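Diphthine synthase (Entamoeba histolytica, PDB 3I4T) probably methylates a precursor of diphthamide on elongation factor 2, using S-adenosylmethionine as methyl donor, as in other diphthine synthases. Local coordinates at residues S141-Y146 with L270-Q275; Q150-C155 with Y167-I172. All blocks are in the same frame, centred on the assembly; numbering follows the deposited sequence. Where two conformers were deposited one is given.

In the fold
From the N terminus the chain first builds a parallel sheet that includes strand 126-129, then passes through helix 134-137 into the loop 141-146. Strand 152-154 follows, and helix 166-175 turns back over it. Interaction 2 joins these two elements and closes a short loop of 11 residues. Interaction 1 closes a far longer one: 123 residues pass before strand 267-271 and its continuation meet the loop 141-146. Interaction 2 is thus nested inside interaction 1. Their centres lie about 14 Å apart, and they meet where Ile271 CD1 lies 4.0 Å from Ile170 CD1. Both reach the mixed sheet, and both touch the second subunit.

Interaction 1. Residues S141-Y146 with L270-Q275; sequences SGLQLY and LIPAPQ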
loop_
_atom_site.group_PDB
_atom_site.type_symbol
_atom_site.label_atom_id
_atom_site.label_comp_id
_atom_site.label_asym_id
_atom_site.label_seq_id
_atom_site.Cartn_x
_atom_site.Cartn_y
_atom_site.Cartn_z
ATOM N N SER A 141 9.726 6.553 5.975
ATOM C CA SER A 141 9.860 7.455 7.118
ATOM C C SER A 141 10.493 6.760 8.328
ATOM O O SER A 141 11.116 7.403 9.173
ATOM C CB SER A 141 8.487 7.984 7.518
ATOM O OG SER A 141 7.631 6.903 7.857
ATOM N N GLY A 142 10.310 5.448 8.416
ATOM C CA GLY A 142 10.726 4.708 9.598
ATOM C C GLY A 142 9.562 4.331 10.490
ATOM O O GLY A 142 9.715 3.508 11.392
ATOM N N LEU A 143 8.396 4.924 10.247
ATOM C CA LEU A 143 7.198 4.535 10.983
ATOM C C LEU A 143 6.688 3.179 10.469
ATOM O O LEU A 143 6.723 2.910 9.255
ATOM C CB LEU A 143 6.116 5.621 10.901
ATOM C CG LEU A 143 6.382 6.957 11.624
ATOM C CD1 LEU A 143 5.400 8.002 11.155
ATOM C CD2 LEU A 143 6.364 6.870 13.174
ATOM N N GLN A 144 6.245 2.335 11.400
ATOM C CA GLN A 144 5.664 1.034 11.085
ATOM C C GLN A 144 4.278 1.196 10.485
ATOM O O GLN A 144 3.383 1.795 11.092
ATOM C CB GLN A 144 5.587 0.167 12.340
ATOM C CG GLN A 144 4.493 -0.890 12.309
ATOM C CD GLN A 144 4.893 -2.170 11.593
ATOM O OE1 GLN A 144 5.327 -2.148 10.439
ATOM N NE2 GLN A 144 4.737 -3.300 12.282
ATOM N N LEU A 145 4.115 0.653 9.286
ATOM C CA LEU A 145 2.848 0.699 8.555
ATOM C C LEU A 145 1.653 -0.017 9.204
ATOM O O LEU A 145 0.502 0.373 8.979
ATOM C CB LEU A 145 3.056 0.150 7.138
ATOM C CG LEU A 145 4.049 0.903 6.237
ATOM C CD1 LEU A 145 4.199 0.175 4.910
ATOM C CD2 LEU A 145 3.656 2.398 6.027
ATOM N N TYR A 146 1.909 -1.057 10.000
ATOM C CA TYR A 146 0.821 -1.731 10.719
ATOM C C TYR A 146 0.239 -0.819 11.771
ATOM O O TYR A 146 -0.912 -0.972 12.153
ATOM C CB TYR A 146 1.279 -3.024 11.389
ATOM C CG TYR A 146 1.808 -4.070 10.442
ATOM C CD1 TYR A 146 1.573 -3.985 9.058
ATOM C CD2 TYR A 146 2.535 -5.165 10.930
ATOM C CE1 TYR A 146 2.075 -4.950 8.192
ATOM C CE2 TYR A 146 3.034 -6.142 10.073
ATOM C CZ TYR A 146 2.798 -6.027 8.709
ATOM O OH TYR A 146 3.292 -6.993 7.857
ATOM N N LEU A 270 2.759 13.023 7.927
ATOM C CA LEU A 270 2.541 11.924 8.858
ATOM C C LEU A 270 2.507 12.441 10.283
ATOM O O LEU A 270 3.430 13.126 10.738
ATOM C CB LEU A 270 3.613 10.845 8.721
ATOM C CG LEU A 270 4.001 10.351 7.324
ATOM C CD1 LEU A 270 5.070 9.271 7.463
ATOM C CD2 LEU A 270 2.820 9.836 6.532
ATOM N N ILE A 271 1.421 12.126 10.972
ATOM C CA ILE A 271 1.289 12.476 12.362
ATOM C C ILE A 271 1.419 11.201 13.190
ATOM O O ILE A 271 0.469 10.414 13.283
ATOM C CB ILE A 271 -0.048 13.200 12.663
ATOM C CG1 ILE A 271 -0.211 14.429 11.757
ATOM C CG2 ILE A 271 -0.104 13.593 14.146
ATOM C CD1 ILE A 271 -1.587 15.102 11.850
ATOM N N PRO A 272 2.609 10.988 13.781
ATOM C CA PRO A 272 2.891 9.794 14.576
ATOM C C PRO A 272 1.934 9.659 15.746
ATOM O O PRO A 272 1.415 10.664 16.213
ATOM C CB PRO A 272 4.310 10.046 15.102
ATOM C CG PRO A 272 4.922 11.022 14.140
ATOM C CD PRO A 272 3.789 11.867 13.638
ATOM N N ALA A 273 1.701 8.431 16.218
ATOM C CA ALA A 273 1.014 8.204 17.507
ATOM C C ALA A 273 1.761 8.888 18.672
ATOM O O ALA A 273 2.951 9.158 18.555
ATOM C CB ALA A 273 0.887 6.705 17.775
ATOM N N PRO A 274 1.070 9.162 19.800
ATOM C CA PRO A 274 1.769 9.704 20.969
ATOM C C PRO A 274 2.961 8.867 21.466
ATOM O O PRO A 274 3.876 9.430 22.056
ATOM C CB PRO A 274 0.662 9.784 22.023
ATOM C CG PRO A 274 -0.566 10.061 21.219
ATOM C CD PRO A 274 -0.393 9.168 20.009
ATOM N N GLN A 275 2.970 7.551 21.238
ATOM C CA GLN A 275 4.205 6.803 21.495
ATOM C C GLN A 275 4.803 6.152 20.268
ATOM O O GLN A 275 4.147 5.418 19.517
ATOM C CB GLN A 275 4.132 5.844 22.703
ATOM C CG GLN A 275 3.326 4.602 22.539
ATOM C CD GLN A 275 4.068 3.442 21.861
ATOM O OE1 GLN A 275 3.429 2.564 21.278
ATOM N NE2 GLN A 275 5.400 3.434 21.936
#
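Leu143 faces Leu270 and Pro272 across two backbones that stay well apart. Residues 141-146 form an irregular loop that starts with Ser141 in a 3-10 turn. Residues 270-275 begin as the end of a strand and run on as loop. The nearest CA atoms, those of Leu143 and Pro272, are 7.7 Å apart. Side chains alone bridge this gap.

Leu143 reaches over with both methyl groups. Its CD1 lies 3.9 Å from CD1 of Leu270. Its CD2 turns to the proline ring instead, 4.2 Å from CB of Pro272. The two leucine side chains lie alongside each other, pointing opposite ways. With CG of Leu270 turned away from its own carbonyl carbon (chi1 -47°), the side chain carries CD1 across to Ser141 as well. There it sits 3.5 Å from OG and 3.7 Å from CB of Ser141. Ser141 is buried, and its hydroxyl has two hydrogen-bond partners. Ser141 OG accepts a hydrogen bond of 3.2 Å from the backbone N of Leu143, with an N-H...O angle of 162°. This closes an ST turn and ties the base of Leu143 to Ser141. The hydroxyl is also hydrogen-bonded to the carbonyl O of Ile138. Gly142, between Ser141 and Leu143, takes a positive phi (104°) within the turn.

Leu270 also packs on Ile138, on Leu181 of strand 180-187 and on Val237 of strand 235-240. Farther along the loop, Leu145 and Tyr146 pack on Gly108 and Ala109 of the second subunit. The contact is an apolar join of a loop to the end of a strand. It seats the loop after helix 134-137 against the mixed sheet of this tetrapyrrole-methylase-family protein.

Interaction 2. Residues Q150-C155 with Y167-I172; sequences QTVSVC and YPKIKI
Lys169 of the helix lies against Gln150, just before the strand, and Val152, its first residue. Its CB is 3.9 Å from CG1 of Val152 and as close to NE2 of Gln150. CG comes next and approaches the amide nitrogen, 3.8 Å from NE2 of Gln150. CD lies beside the amide carbon, 3.9 Å from CD of Gln150, and equally close to its OE1. Lys169 is stretched out from CG onward and runs nearly perpendicular to the glutamine side chain. CE and NZ carry on past the amide, and the residue as a whole is exposed.

A water links the same two residues. It accepts from Gln150 NE2 at 2.7 Å and donates to the carbonyl O of Lys169 at 3.0 Å. On the inner side, CG2 of Val152 meets CG1 of Ile170 at 4.1 Å.

Ile170 also packs on Val229, and Gln150 on Tyr146 of the second subunit. Val152 pairs through its backbone with Leu181 and Leu183 of strand 180-187, which runs parallel to it. Strand 152-154, helix 166-175 and strand 180-187 form a beta-alpha-beta unit, and this contact packs its helix on the first strand.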
loop_
_atom_site.group_PDB
_atom_site.type_symbol
_atom_site.label_atom_id
_atom_site.label_comp_id
_atom_site.label_asym_id
_atom_site.label_seq_id
_atom_site.Cartn_x
_atom_site.Cartn_y
_atom_site.Cartn_z
ATOM N N GLN A 150 -6.722 5.143 10.486
ATOM C CA GLN A 150 -7.383 5.560 9.247
ATOM C C GLN A 150 -6.744 6.795 8.596
ATOM O O GLN A 150 -6.219 7.686 9.280
ATOM C CB GLN A 150 -8.897 5.679 9.404
ATOM C CG GLN A 150 -9.458 6.974 9.967
ATOM C CD GLN A 150 -10.973 6.878 10.206
ATOM O OE1 GLN A 150 -11.757 6.664 9.268
ATOM N NE2 GLN A 150 -11.385 7.034 11.461
ATOM N N THR A 151 -6.776 6.806 7.263
ATOM C CA THR A 151 -6.184 7.857 6.447
ATOM C C THR A 151 -7.149 9.035 6.364
ATOM O O THR A 151 -8.378 8.841 6.273
ATOM C CB THR A 151 -5.839 7.301 5.051
ATOM O OG1 THR A 151 -5.064 6.100 5.201
ATOM C CG2 THR A 151 -5.075 8.310 4.197
ATOM N N VAL A 152 -6.601 10.256 6.424
ATOM C CA VAL A 152 -7.434 11.469 6.404
ATOM C C VAL A 152 -7.017 12.430 5.280
ATOM O O VAL A 152 -5.871 12.392 4.812
ATOM C CB VAL A 152 -7.456 12.211 7.765
ATOM C CG1 VAL A 152 -7.940 11.301 8.864
ATOM C CG2 VAL A 152 -6.090 12.786 8.102
ATOM N N SER A 153 -7.958 13.275 4.861
ATOM C CA SER A 153 -7.738 14.235 3.767
ATOM C C SER A 153 -7.992 15.662 4.216
ATOM O O SER A 153 -9.040 15.965 4.802
ATOM C CB SER A 153 -8.624 13.915 2.549
ATOM O OG SER A 153 -8.167 12.744 1.881
ATOM N N VAL A 154 -7.026 16.533 3.937
ATOM C CA VAL A 154 -7.187 17.960 4.188
ATOM C C VAL A 154 -7.553 18.654 2.872
ATOM O O VAL A 154 -6.913 18.424 1.848
ATOM C CB VAL A 154 -5.933 18.574 4.852
ATOM C CG1 VAL A 154 -6.112 20.069 5.068
ATOM C CG2 VAL A 154 -5.670 17.900 6.192
ATOM N N CYS A 155 -8.600 19.478 2.916
ATOM C CA CYS A 155 -9.118 20.181 1.743
ATOM C C CYS A 155 -8.749 21.666 1.755
ATOM O O CYS A 155 -8.473 22.234 2.820
ATOM C CB CYS A 155 -10.642 20.035 1.677
ATOM S SG CYS A 155 -11.220 18.322 1.402
ATOM N N TYR A 167 -10.375 16.082 11.625
ATOM C CA TYR A 167 -9.867 16.400 12.957
ATOM C C TYR A 167 -10.259 15.352 14.001
ATOM O O TYR A 167 -9.365 14.807 14.657
ATOM C CB TYR A 167 -10.249 17.835 13.379
ATOM C CG TYR A 167 -9.762 18.281 14.753
ATOM C CD1 TYR A 167 -8.443 18.701 14.955
ATOM C CD2 TYR A 167 -10.626 18.310 15.839
ATOM C CE1 TYR A 167 -7.998 19.121 16.211
ATOM C CE2 TYR A 167 -10.195 18.728 17.089
ATOM C CZ TYR A 167 -8.878 19.133 17.268
ATOM O OH TYR A 167 -8.461 19.555 18.517
ATOM N N PRO A 168 -11.576 15.054 14.146
ATOM C CA PRO A 168 -11.979 14.016 15.095
ATOM C C PRO A 168 -11.373 12.655 14.774
ATOM O O PRO A 168 -11.072 11.911 15.695
ATOM C CB PRO A 168 -13.513 13.961 14.946
ATOM C CG PRO A 168 -13.779 14.543 13.610
ATOM C CD PRO A 168 -12.749 15.622 13.455
ATOM N N LYS A 169 -11.197 12.335 13.493
ATOM C CA LYS A 169 -10.543 11.076 13.092
ATOM C C LYS A 169 -9.055 11.016 13.479
ATOM O O LYS A 169 -8.544 9.938 13.790
ATOM C CB LYS A 169 -10.689 10.829 11.592
ATOM C CG LYS A 169 -12.126 10.714 11.094
ATOM C CD LYS A 169 -12.166 10.525 9.574
ATOM C CE LYS A 169 -13.606 10.581 9.072
ATOM N NZ LYS A 169 -13.718 10.446 7.597
ATOM N N ILE A 170 -8.360 12.155 13.452
ATOM C CA ILE A 170 -6.975 12.204 13.938
ATOM C C ILE A 170 -6.945 11.963 15.456
ATOM O O ILE A 170 -6.058 11.269 15.963
ATOM C CB ILE A 170 -6.247 13.543 13.582
ATOM C CG1 ILE A 170 -6.177 13.734 12.061
ATOM C CG2 ILE A 170 -4.836 13.567 14.165
ATOM C CD1 ILE A 170 -5.627 15.075 11.629
ATOM N N LYS A 171 -7.934 12.516 16.155
ATOM C CA LYS A 171 -8.104 12.334 17.597
ATOM C C LYS A 171 -8.215 10.859 17.961
ATOM O O LYS A 171 -7.530 10.385 18.885
ATOM C CB LYS A 171 -9.339 13.093 18.107
ATOM C CG LYS A 171 -9.383 13.249 19.619
ATOM C CD LYS A 171 -10.790 13.548 20.117
ATOM C CE LYS A 171 -10.808 13.821 21.607
ATOM N NZ LYS A 171 -10.021 12.799 22.353
ATOM N N ILE A 172 -9.055 10.143 17.220
ATOM C CA ILE A 172 -9.233 8.693 17.411
ATOM C C ILE A 172 -7.929 7.913 17.199
ATOM O O ILE A 172 -7.574 7.034 18.006
ATOM C CB ILE A 172 -10.375 8.150 16.523
ATOM C CG1 ILE A 172 -11.732 8.588 17.098
ATOM C CG2 ILE A 172 -10.320 6.623 16.399
ATOM C CD1 ILE A 172 -12.883 8.483 16.108
HETATM O O HOH W 1 -9.416 7.122 13.264
#